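Local coordinates for protein beta carbonic anhydrase (Burkholderia pseudomallei, PDB 6YJN) that probably catalyses the reversible interconversion of carbon dioxide and hydrogencarbonate, using one zinc ion per subunit, at residues V97-H102 against V161-T166; S106-A111 against H125-V130; E63-R68 against L82-F87; M198-S201 against D207-Y210. One frame throughout, in Å; residues are numbered along the deposited sequence.

In the fold
Three of the four contacts lie on a mixed five-stranded sheet, in the order 64-69, 41-46, 96-102, 180-186, 193-200. Contact 1 is on its middle strand, contacts 3 and 4 on the two outermost, their centres each about 11 Å from that of contact 1. Each packs directly on contact 1: T166 CG2 meets L82 CD2 of contact 3 at 3.7 Å, and C164 SG meets V200 CB of contact 4 at 3.8 Å. Contact 2 joins two helices beyond the end of strand 96-102. The zinc belongs to this end: H102 of contact 1 binds it, and the V108 side chain of contact 2 comes within about 6 Å, against about 12 Å for H67 of contact 3.

Contact 1 of 4, residues V97-H102 against V161-T166; sequences VMVVGH and VNVCRT. With ZN (zinc ion), chain B.
V97 and V99 meet V163 where the central strand 96-102 of the beta-carbonic anhydrase sheet is covered by helix 145-165. Being two residues apart on a strand, the two valines direct their CB atoms to the same face, toward the helix, and the CB of V163 points back toward the strand. Its isopropyl group is shared out by branch. With CG1 anti to the backbone N (chi1 177°), CG1 reaches V97 CG1 at 4.1 Å, while CG2 reaches V99 CG2 at 4.0 Å. The approaches differ: the V97 and V163 side chains cross at an oblique angle, whereas those of V99 and V163 slip past one another in opposite directions. The nearest CA atoms, those of V97 and V163, are 8.5 Å apart, a gap bridged by methyl groups. V99 also packs on Q159 and V160 of the same helix.

Near the C-terminal end of the helix, V163 O takes two donors, T166 N at 2.9 Å and T166 OG1 at 2.7 Å; the hydroxyl lies in the carbonyl plane with a C=O...OG1 angle of 153°. The same OG1 caps V169 N as the N-cap of helix 167-174, so one side chain bonds to both helices.

At its other end the strand enters the active site. There C46, D48 and C105 complete the metal site, and H102 contributes NE2, bound to the zinc ion at 1.9 Å.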
# COMPACT_ATOMS: atom_id res chain seq x y z
N VAL A 97 -0.46 12.08 -19.31
CA VAL A 97 -1.21 11.62 -18.16
C VAL A 97 -2.15 12.75 -17.74
O VAL A 97 -1.78 13.93 -17.78
CB VAL A 97 -0.27 11.16 -17.03
CG1 VAL A 97 -0.98 10.94 -15.71
CG2 VAL A 97 0.50 9.91 -17.42
N MET A 98 -3.37 12.37 -17.36
CA MET A 98 -4.37 13.33 -16.91
C MET A 98 -5.25 12.74 -15.79
O MET A 98 -5.88 11.69 -15.94
CB MET A 98 -5.25 13.72 -18.09
CG MET A 98 -5.69 12.49 -18.83
SD MET A 98 -5.69 12.76 -20.60
CE MET A 98 -6.35 11.18 -21.13
N VAL A 99 -5.26 13.47 -14.66
CA VAL A 99 -6.07 13.20 -13.49
C VAL A 99 -7.42 13.86 -13.77
O VAL A 99 -7.50 15.07 -13.86
CB VAL A 99 -5.43 13.77 -12.21
CG1 VAL A 99 -6.31 13.61 -10.98
CG2 VAL A 99 -4.02 13.23 -11.94
N VAL A 100 -8.46 13.04 -13.92
CA VAL A 100 -9.76 13.60 -14.26
C VAL A 100 -10.75 13.35 -13.12
O VAL A 100 -11.25 12.23 -12.95
CB VAL A 100 -10.32 13.06 -15.60
CG1 VAL A 100 -11.41 13.97 -16.14
CG2 VAL A 100 -9.24 12.84 -16.65
N GLY A 101 -11.05 14.42 -12.37
CA GLY A 101 -12.13 14.43 -11.40
C GLY A 101 -13.49 14.65 -12.07
O GLY A 101 -13.56 14.91 -13.27
N HIS A 102 -14.56 14.55 -11.28
CA HIS A 102 -15.90 14.54 -11.83
C HIS A 102 -16.91 15.15 -10.85
O HIS A 102 -17.03 14.72 -9.70
CB HIS A 102 -16.22 13.12 -12.30
CG HIS A 102 -16.75 12.24 -11.23
ND1 HIS A 102 -18.10 12.15 -10.95
CD2 HIS A 102 -16.13 11.45 -10.34
CE1 HIS A 102 -18.28 11.33 -9.94
NE2 HIS A 102 -17.08 10.88 -9.56
N VAL A 161 -0.09 17.19 -8.90
CA VAL A 161 1.19 17.48 -8.25
C VAL A 161 1.84 16.16 -7.83
O VAL A 161 3.05 15.98 -7.98
CB VAL A 161 1.09 18.53 -7.11
N ASN A 162 1.02 15.21 -7.38
CA ASN A 162 1.47 13.93 -6.86
C ASN A 162 2.15 13.12 -7.96
O ASN A 162 3.25 12.59 -7.77
CB ASN A 162 0.32 13.15 -6.21
CG ASN A 162 -0.09 13.69 -4.86
OD1 ASN A 162 0.51 14.65 -4.36
ND2 ASN A 162 -1.09 13.09 -4.25
N VAL A 163 1.47 13.02 -9.11
CA VAL A 163 2.00 12.36 -10.29
C VAL A 163 3.34 12.99 -10.67
O VAL A 163 4.31 12.29 -10.97
CB VAL A 163 1.04 12.48 -11.48
CG1 VAL A 163 1.66 11.86 -12.71
CG2 VAL A 163 -0.32 11.88 -11.19
N CYS A 164 3.36 14.33 -10.69
CA CYS A 164 4.50 15.07 -11.20
C CYS A 164 5.67 14.92 -10.24
O CYS A 164 6.82 15.06 -10.65
CB CYS A 164 4.17 16.55 -11.34
SG CYS A 164 3.23 16.93 -12.84
N ARG A 165 5.37 14.63 -8.98
CA ARG A 165 6.44 14.46 -8.01
C ARG A 165 6.95 13.02 -8.05
O ARG A 165 8.01 12.73 -7.51
CB ARG A 165 5.99 14.90 -6.62
CG ARG A 165 6.13 16.39 -6.33
CD ARG A 165 5.26 16.81 -5.14
N THR A 166 6.22 12.12 -8.73
CA THR A 166 6.63 10.72 -8.69
C THR A 166 8.04 10.60 -9.25
O THR A 166 8.49 11.45 -10.03
CB THR A 166 5.67 9.77 -9.41
OG1 THR A 166 5.79 9.99 -10.81
CG2 THR A 166 4.24 9.91 -8.96
ZN ZN B . -16.26 10.05 -8.11

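Contact 2 of 4, residues S106-A111 against H125-V130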
# COMPACT_ATOMS: atom_id res chain seq x y z
N SER A 106 -19.03 11.02 -5.38
CA SER A 106 -19.53 10.49 -4.12
C SER A 106 -18.44 10.46 -3.05
O SER A 106 -18.72 10.61 -1.86
CB SER A 106 -20.04 9.12 -4.35
OG SER A 106 -18.95 8.24 -4.59
N GLY A 107 -17.20 10.18 -3.50
CA GLY A 107 -16.02 10.20 -2.66
C GLY A 107 -15.77 11.60 -2.10
O GLY A 107 -15.72 11.76 -0.88
N VAL A 108 -15.65 12.59 -2.99
CA VAL A 108 -15.32 13.96 -2.60
C VAL A 108 -16.41 14.51 -1.70
O VAL A 108 -16.15 15.36 -0.86
CB VAL A 108 -15.09 14.88 -3.81
CG1 VAL A 108 -14.84 16.31 -3.36
CG2 VAL A 108 -13.96 14.40 -4.71
N ASN A 109 -17.64 14.02 -1.91
CA ASN A 109 -18.78 14.37 -1.08
C ASN A 109 -18.55 13.81 0.32
O ASN A 109 -18.46 14.58 1.28
CB ASN A 109 -20.10 13.86 -1.66
CG ASN A 109 -21.28 14.68 -1.17
OD1 ASN A 109 -21.12 15.66 -0.46
ND2 ASN A 109 -22.48 14.30 -1.58
N ALA A 110 -18.45 12.49 0.42
CA ALA A 110 -18.40 11.81 1.70
C ALA A 110 -17.35 12.46 2.60
O ALA A 110 -17.56 12.63 3.80
CB ALA A 110 -18.17 10.33 1.49
N ALA A 111 -16.22 12.83 1.98
CA ALA A 111 -15.13 13.54 2.62
C ALA A 111 -15.67 14.85 3.19
O ALA A 111 -16.14 14.86 4.32
CB ALA A 111 -14.04 13.79 1.61
N HIS A 125 -9.24 10.48 3.54
CA HIS A 125 -8.45 11.42 4.31
C HIS A 125 -7.56 12.22 3.37
O HIS A 125 -7.37 13.42 3.56
CB HIS A 125 -7.64 10.70 5.38
CG HIS A 125 -8.43 10.40 6.60
ND1 HIS A 125 -9.17 11.37 7.25
CD2 HIS A 125 -8.59 9.26 7.31
CE1 HIS A 125 -9.76 10.82 8.30
NE2 HIS A 125 -9.41 9.52 8.36
N HIS A 126 -7.07 11.52 2.35
CA HIS A 126 -6.27 12.12 1.30
C HIS A 126 -6.96 13.36 0.74
O HIS A 126 -6.32 14.38 0.47
CB HIS A 126 -5.91 11.08 0.24
CG HIS A 126 -5.09 9.95 0.79
ND1 HIS A 126 -3.88 10.15 1.43
CD2 HIS A 126 -5.29 8.61 0.78
CE1 HIS A 126 -3.38 8.97 1.79
NE2 HIS A 126 -4.23 8.02 1.41
N VAL A 127 -8.29 13.28 0.60
CA VAL A 127 -9.07 14.34 -0.01
C VAL A 127 -9.39 15.39 1.04
O VAL A 127 -9.38 16.60 0.77
CB VAL A 127 -10.33 13.74 -0.66
CG1 VAL A 127 -11.35 14.79 -1.03
CG2 VAL A 127 -9.96 12.86 -1.84
N GLN A 128 -9.65 14.94 2.27
CA GLN A 128 -9.78 15.88 3.37
C GLN A 128 -8.52 16.75 3.45
O GLN A 128 -8.58 17.92 3.87
CB GLN A 128 -10.10 15.11 4.66
CG GLN A 128 -11.55 14.70 4.78
CD GLN A 128 -11.78 13.69 5.89
OE1 GLN A 128 -12.00 12.50 5.66
NE2 GLN A 128 -11.69 14.18 7.11
N ASP A 129 -7.37 16.19 3.04
CA ASP A 129 -6.10 16.88 3.17
C ASP A 129 -6.11 18.07 2.22
O ASP A 129 -5.71 19.17 2.58
CB ASP A 129 -4.92 15.93 2.93
CG ASP A 129 -4.59 15.02 4.11
OD1 ASP A 129 -5.27 15.11 5.15
OD2 ASP A 129 -3.66 14.20 3.97
N VAL A 130 -6.62 17.83 1.01
CA VAL A 130 -6.74 18.91 0.05
C VAL A 130 -7.69 19.97 0.61
O VAL A 130 -7.46 21.16 0.40
CB VAL A 130 -7.22 18.40 -1.32
CG1 VAL A 130 -7.29 19.53 -2.34
CG2 VAL A 130 -6.37 17.26 -1.84
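V127 reaches A111 and V108 with a single methyl group. Its CG1 stands anti to the backbone N (chi1 167°), which carries that branch across the interface to 3.9 Å from A111 CB. The same CG1 is 4.3 Å from V108 CA and 4.5 Å from V108 CG1, and so lies between two residues one helical turn apart in part backbone, part side-chain packing. A111 has only its CB to offer, but that atom points toward the facing helix and receives a second neighbour, Q128 CG, at 4.1 Å. In Q128 the CG is anti to the carbonyl carbon (chi1 -79°), beside the backbone N, and it is this methylene that meets A111 CB; beyond it the chain is extended.

This is a helix-helix crossing of the beta-carbonic anhydrase fold: the short axis segments of helices 106-112 and 120-133 approach to 9.1 Å and cross at -70°. The closest CA atoms, those of A111 and Q128, are 5.9 Å apart. Helix 106-112 follows strand 96-102 and begins directly after the zinc ligand C105. In its first turn S106 OG is hydrogen-bonded to OD1 of D48, another zinc ligand, a second-shell contact that would help to orient that carboxylate. Other residues of helix 120-133 meet the second subunit: H126 NE2 bonds to T77 OG1 of that subunit, and D129 OD2 to its H76 NE2.

Contact 3 of 4, residues E63-R68 against L82-F87; sequences EVFVHR and LSVIQF
F65 and F87 both hold CG anti to the backbone N (chi1 -154° in F65), and this brings the two rings together between strand 64-69 and helix 79-92, the side chains crossing at about a right angle. The rings come out nearly parallel, with planes at 18°, but slid so far that their centroids are 6.0 Å apart and they barely overlap. What touches is F65 CZ and F87 CD1, at 4.1 Å. V84 touches both strand residues: its CG1 lies 4.2 Å from F65 CE2 and 3.8 Å from H67 CB, while its CG2 approaches H67 ND1 to 3.7 Å. V84 O sits at the edge of the F65 ring, near its plane.

The strand and helix segments run almost antiparallel, at 167° with axes 9.4 Å apart, as in the first half of a beta-alpha-beta crossover; the chain goes on to strand 96-102, with strand 41-46 between the two parallel strands.

The polar partner of H67 is N69, whose ND2 is hydrogen-bonded to NE2, while ND1 is the ring atom nearest V84. Although ND1 and V84 O take part, carbon surfaces dominate, and cohesion here probably comes mainly from dispersion and the exclusion of water.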
# COMPACT_ATOMS: atom_id res chain seq x y z
N GLU A 63 -7.89 2.84 -26.52
CA GLU A 63 -7.03 3.92 -26.98
C GLU A 63 -6.62 4.75 -25.77
O GLU A 63 -5.65 5.51 -25.85
CB GLU A 63 -7.74 4.76 -28.05
N VAL A 64 -7.36 4.59 -24.67
CA VAL A 64 -7.04 5.23 -23.40
C VAL A 64 -6.82 4.17 -22.32
O VAL A 64 -7.67 3.31 -22.11
CB VAL A 64 -8.11 6.23 -22.95
CG1 VAL A 64 -7.62 7.03 -21.75
CG2 VAL A 64 -8.50 7.16 -24.09
N PHE A 65 -5.67 4.29 -21.64
CA PHE A 65 -5.27 3.43 -20.54
C PHE A 65 -5.82 3.99 -19.24
O PHE A 65 -5.66 5.19 -18.96
CB PHE A 65 -3.74 3.37 -20.51
CG PHE A 65 -3.14 2.14 -19.89
CD1 PHE A 65 -3.42 0.87 -20.40
CD2 PHE A 65 -2.28 2.24 -18.81
CE1 PHE A 65 -2.88 -0.27 -19.83
CE2 PHE A 65 -1.74 1.10 -18.23
CZ PHE A 65 -2.03 -0.15 -18.74
N VAL A 66 -6.45 3.13 -18.42
CA VAL A 66 -7.28 3.64 -17.34
C VAL A 66 -6.95 3.02 -15.99
O VAL A 66 -6.85 1.79 -15.86
CB VAL A 66 -8.77 3.50 -17.69
CG1 VAL A 66 -9.66 3.89 -16.52
CG2 VAL A 66 -9.14 4.30 -18.92
N HIS A 67 -6.83 3.89 -14.98
CA HIS A 67 -6.92 3.52 -13.57
C HIS A 67 -8.11 4.24 -12.92
O HIS A 67 -8.43 5.38 -13.29
CB HIS A 67 -5.58 3.80 -12.87
CG HIS A 67 -5.63 3.63 -11.38
ND1 HIS A 67 -5.36 2.42 -10.76
CD2 HIS A 67 -5.90 4.52 -10.40
CE1 HIS A 67 -5.47 2.58 -9.46
NE2 HIS A 67 -5.80 3.86 -9.21
N ARG A 68 -8.79 3.54 -11.99
CA ARG A 68 -9.90 4.11 -11.24
C ARG A 68 -9.79 3.69 -9.79
O ARG A 68 -9.78 2.50 -9.49
CB ARG A 68 -11.28 3.66 -11.74
CG ARG A 68 -11.51 3.82 -13.23
CD ARG A 68 -12.96 3.83 -13.65
NE ARG A 68 -13.33 5.22 -13.87
CZ ARG A 68 -13.49 5.77 -15.06
NH1 ARG A 68 -13.80 7.05 -15.17
NH2 ARG A 68 -13.35 5.04 -16.15
N LEU A 82 0.95 3.83 -8.79
CA LEU A 82 2.31 4.03 -9.27
C LEU A 82 2.63 2.99 -10.34
O LEU A 82 3.23 3.32 -11.37
CB LEU A 82 3.30 3.95 -8.11
CG LEU A 82 3.34 5.12 -7.11
CD1 LEU A 82 4.49 4.93 -6.13
CD2 LEU A 82 3.44 6.47 -7.81
N SER A 83 2.24 1.72 -10.09
CA SER A 83 2.45 0.61 -11.01
C SER A 83 1.87 0.94 -12.38
O SER A 83 2.59 0.90 -13.38
CB SER A 83 1.85 -0.65 -10.49
OG SER A 83 2.81 -1.41 -9.77
N VAL A 84 0.57 1.26 -12.41
CA VAL A 84 -0.14 1.71 -13.60
C VAL A 84 0.69 2.77 -14.33
O VAL A 84 0.89 2.68 -15.54
CB VAL A 84 -1.56 2.20 -13.26
CG1 VAL A 84 -2.25 2.85 -14.44
CG2 VAL A 84 -2.45 1.10 -12.69
N ILE A 85 1.22 3.75 -13.57
CA ILE A 85 1.91 4.90 -14.15
C ILE A 85 3.26 4.51 -14.73
O ILE A 85 3.58 4.87 -15.87
CB ILE A 85 2.04 6.05 -13.13
CG1 ILE A 85 0.67 6.51 -12.63
CG2 ILE A 85 2.88 7.20 -13.67
CD1 ILE A 85 0.71 7.14 -11.25
N GLN A 86 4.07 3.80 -13.94
CA GLN A 86 5.34 3.32 -14.44
C GLN A 86 5.12 2.46 -15.69
O GLN A 86 5.94 2.48 -16.61
CB GLN A 86 6.12 2.60 -13.33
CG GLN A 86 7.51 2.18 -13.77
CD GLN A 86 7.53 0.83 -14.46
OE1 GLN A 86 6.72 -0.05 -14.15
NE2 GLN A 86 8.46 0.66 -15.39
N PHE A 87 3.99 1.75 -15.74
CA PHE A 87 3.67 0.92 -16.89
C PHE A 87 3.23 1.78 -18.08
O PHE A 87 3.61 1.53 -19.22
CB PHE A 87 2.58 -0.09 -16.50
CG PHE A 87 2.41 -1.29 -17.40
CD1 PHE A 87 1.90 -1.16 -18.68
CD2 PHE A 87 2.72 -2.57 -16.93
CE1 PHE A 87 1.72 -2.28 -19.49
CE2 PHE A 87 2.52 -3.69 -17.73
CZ PHE A 87 2.02 -3.54 -19.00

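Contact 4 of 4, residues M198-S201 against D207-Y210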
# COMPACT_ATOMS: atom_id res chain seq x y z
N MET A 198 -4.00 23.17 -16.09
CA MET A 198 -3.05 22.44 -15.27
C MET A 198 -2.38 21.37 -16.12
O MET A 198 -2.78 20.21 -16.09
CB MET A 198 -3.75 21.82 -14.06
CG MET A 198 -2.79 21.31 -12.99
SD MET A 198 -1.53 22.52 -12.46
CE MET A 198 -0.29 21.42 -11.80
N ALA A 199 -1.35 21.78 -16.88
CA ALA A 199 -0.66 20.83 -17.75
C ALA A 199 0.85 20.97 -17.64
O ALA A 199 1.46 21.77 -18.33
CB ALA A 199 -1.16 20.92 -19.17
N VAL A 200 1.47 20.17 -16.78
CA VAL A 200 2.90 20.28 -16.59
C VAL A 200 3.59 19.31 -17.54
O VAL A 200 3.02 18.26 -17.86
CB VAL A 200 3.28 19.98 -15.14
CG1 VAL A 200 4.78 20.19 -14.92
CG2 VAL A 200 2.45 20.81 -14.17
N SER A 201 4.82 19.68 -17.95
CA SER A 201 5.53 19.00 -19.02
C SER A 201 6.99 18.78 -18.66
O SER A 201 7.62 17.84 -19.14
CB SER A 201 5.42 19.75 -20.30
OG SER A 201 4.11 19.62 -20.82
N ASP A 207 5.19 27.11 -10.83
CA ASP A 207 4.51 28.20 -11.52
C ASP A 207 3.21 27.73 -12.15
O ASP A 207 2.17 28.37 -11.95
CB ASP A 207 5.42 28.87 -12.56
N ALA A 208 3.25 26.61 -12.90
CA ALA A 208 2.07 26.17 -13.64
C ALA A 208 0.89 25.97 -12.69
O ALA A 208 -0.24 26.25 -13.06
CB ALA A 208 2.33 24.99 -14.54
N THR A 209 1.16 25.55 -11.44
CA THR A 209 0.07 25.23 -10.53
C THR A 209 -0.39 26.47 -9.79
O THR A 209 -1.59 26.65 -9.58
CB THR A 209 0.46 24.19 -9.46
OG1 THR A 209 0.93 24.86 -8.29
CG2 THR A 209 1.45 23.15 -9.94
N TYR A 210 0.57 27.28 -9.33
CA TYR A 210 0.26 28.52 -8.64
C TYR A 210 -0.76 29.29 -9.48
O TYR A 210 -1.82 29.64 -8.98
CB TYR A 210 1.55 29.26 -8.23
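The last strand of the sheet, 193-200, lies at its edge within the chain and packs here against the last modelled helix, 205-214, joined to it by a short turn; M198 meets T209, and V200 meets A208. M198 has the longer reach. Its chain leaves with CG anti to the backbone N and then bends at chi2 (51°), which lays the thioether alongside T209, the two side chains pointing the same way. The sulfur does most of the reliable touching: SD is 3.7 Å from T209 CA, 4.0 Å from T209 CB and 4.0 Å from A208 O. The terminal methyl is modelled implausibly close to the T209 methyl, so its exact position is doubtful.

The helix is not the sole neighbour of these residues. M198 also packs on I157 and V160, and V200 on C164, so these strand residues touch both helix 205-214 and helix 145-165. Backbone bonds to strand 180-186, M198 with A183 and V200 with V181, tie the segment into the sheet.

The contact lies away from the zinc site and is local packing. The CA atoms of M198 and T209 are 6.3 Å apart. Closer to the turn, A208 points its CB toward the strand, and V200 CG2 meets it at 4.2 Å.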